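Local coordinates for nigritoxine (Vibrio nigripulchritudo, PDB 5M41), which acts as a bacterial toxin against crustaceans and insects, at residues G19-H22 with S23-A26. Numbering follows the deposited sequence.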
ATOM      1  N   GLY A  19      -6.118  27.580   0.955  1.00 70.82           N
ATOM      2  CA  GLY A  19      -7.231  28.071   0.133  1.00 63.36           C
ATOM      3  C   GLY A  19      -7.875  26.918  -0.636  1.00 56.98           C
ATOM      4  O   GLY A  19      -7.499  25.750  -0.466  1.00 54.47           O
ATOM      5  N   ILE A  20      -8.842  27.234  -1.489  1.00 51.74           N
ATOM      6  CA  ILE A  20      -9.554  26.203  -2.245  1.00 47.97           C
ATOM      7  C   ILE A  20      -8.868  25.897  -3.577  1.00 45.17           C
ATOM      8  O   ILE A  20      -8.496  26.812  -4.306  1.00 44.17           O
ATOM      9  CB  ILE A  20     -11.021  26.599  -2.487  1.00 47.43           C
ATOM     10  CG1 ILE A  20     -11.780  26.614  -1.154  1.00 47.35           C
ATOM     11  CG2 ILE A  20     -11.706  25.611  -3.454  1.00 45.91           C
ATOM     12  CD1 ILE A  20     -13.099  27.364  -1.221  1.00 46.20           C
ATOM     13  N   ASN A  21      -8.710  24.610  -3.903  1.00 42.88           N
ATOM     14  CA  ASN A  21      -8.264  24.253  -5.250  1.00 42.15           C
ATOM     15  C   ASN A  21      -9.446  24.346  -6.213  1.00 42.02           C
ATOM     16  O   ASN A  21     -10.202  23.386  -6.384  1.00 38.48           O
ATOM     17  CB  ASN A  21      -7.611  22.872  -5.280  1.00 42.40           C
ATOM     18  CG  ASN A  21      -7.013  22.553  -6.618  1.00 42.32           C
ATOM     19  OD1 ASN A  21      -7.342  23.192  -7.604  1.00 42.24           O
ATOM     20  ND2 ASN A  21      -6.129  21.559  -6.668  1.00 41.79           N
ATOM     21  N   HIS A  22      -9.614  25.516  -6.836  1.00 42.01           N
ATOM     22  CA  HIS A  22     -10.826  25.776  -7.652  1.00 41.30           C
ATOM     23  C   HIS A  22     -10.934  24.904  -8.870  1.00 38.90           C
ATOM     24  O   HIS A  22     -12.033  24.544  -9.263  1.00 38.93           O
ATOM     25  CB  HIS A  22     -10.896  27.225  -8.108  1.00 41.15           C
ATOM     26  CG  HIS A  22     -10.825  28.221  -6.985  1.00 43.94           C
ATOM     27  ND1 HIS A  22     -11.799  28.337  -6.042  1.00 44.36           N
ATOM     28  CD2 HIS A  22      -9.857  29.166  -6.675  1.00 45.18           C
ATOM     29  CE1 HIS A  22     -11.453  29.313  -5.168  1.00 44.88           C
ATOM     30  NE2 HIS A  22     -10.270  29.819  -5.561  1.00 47.83           N
ATOM     31  N   SER A  23      -9.817  24.588  -9.508  1.00 38.99           N
ATOM     32  CA  SER A  23      -9.882  23.706 -10.655  1.00 40.62           C
ATOM     33  C   SER A  23     -10.339  22.286 -10.298  1.00 38.49           C
ATOM     34  O   SER A  23     -11.024  21.652 -11.078  1.00 41.14           O
ATOM     35  CB  SER A  23      -8.567  23.709 -11.444  1.00 43.72           C
ATOM     36  OG  SER A  23      -7.516  23.186 -10.668  1.00 47.28           O
ATOM     37  N   ALA A  24      -9.980  21.794  -9.116  1.00 38.84           N
ATOM     38  CA  ALA A  24     -10.416  20.459  -8.686  1.00 37.51           C
ATOM     39  C   ALA A  24     -11.937  20.413  -8.494  1.00 37.72           C
ATOM     40  O   ALA A  24     -12.581  19.436  -8.859  1.00 37.35           O
ATOM     41  CB  ALA A  24      -9.730  20.062  -7.382  1.00 39.97           C
ATOM     42  N   VAL A  25     -12.504  21.460  -7.898  1.00 35.88           N
ATOM     43  CA  VAL A  25     -13.959  21.563  -7.763  1.00 35.31           C
ATOM     44  C   VAL A  25     -14.618  21.690  -9.149  1.00 34.66           C
ATOM     45  O   VAL A  25     -15.493  20.889  -9.518  1.00 34.20           O
ATOM     46  CB  VAL A  25     -14.324  22.765  -6.854  1.00 36.70           C
ATOM     47  CG1 VAL A  25     -15.825  22.908  -6.739  1.00 36.55           C
ATOM     48  CG2 VAL A  25     -13.695  22.594  -5.471  1.00 36.28           C
ATOM     49  N   ALA A  26     -14.156  22.673  -9.923  1.00 32.90           N
ATOM     50  CA  ALA A  26     -14.690  22.947 -11.241  1.00 34.75           C
ATOM     51  C   ALA A  26     -14.599  21.720 -12.174  1.00 35.62           C
ATOM     52  O   ALA A  26     -15.547  21.464 -12.891  1.00 35.62           O
ATOM     53  CB  ALA A  26     -13.971  24.130 -11.862  1.00 35.23           C
TER
HETATM   54  O   HOH W   1      -7.212  26.054  -9.251  1.00 36.27           O
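A chi1 of -174° in N21 carries CG to the far side of CB from the backbone N, beside the carbonyl carbon, so that the carboxamide swings forward over the start of helix 22-30, and OD1 arrives beside the first turn. OG of S23, set between its backbone N and carbonyl carbon (chi1 64°), comes back to meet it, leaving N21 OD1 and S23 OG 3.1 Å apart. N21 thus illustrates the classic N-cap: its OD1 accepts from A24 N at 3.3 Å, a weak bond with an N-H...O angle of 156°. A water takes the N-H of S23 at 3.0 Å from its N and donates weakly to N21 OD1, so the cap reaches one backbone amide directly and another through solvent. The same amide of N21 also has an apolar neighbour, its CG lying 3.8 Å from CB of A24.

The backbone carbonyl of N21 opens the helical ladder only loosely, receiving weak bonds from the amides of A24 and V25. One residue on, the ladder tightens: A26 N gives a nearly straight bond to H22 O, 2.9 Å long. CG2 of I20 meets CG2 of V25 at 4.1 Å, the two side chains crossing at a slant and joining the incoming loop to the helix flank, where both also touch L244 of helix 240-245. The H22 ring lies with one face over I20 O, and its ND1 is tied to S200 OG of helix 195-203.

Chemically, a neutral amide oxygen and a water supply acceptors for N-H groups that have no preceding helical turn to bond to, while the partial positive charge at the helix start would probably strengthen the pull of these N-H groups on the acceptor oxygens.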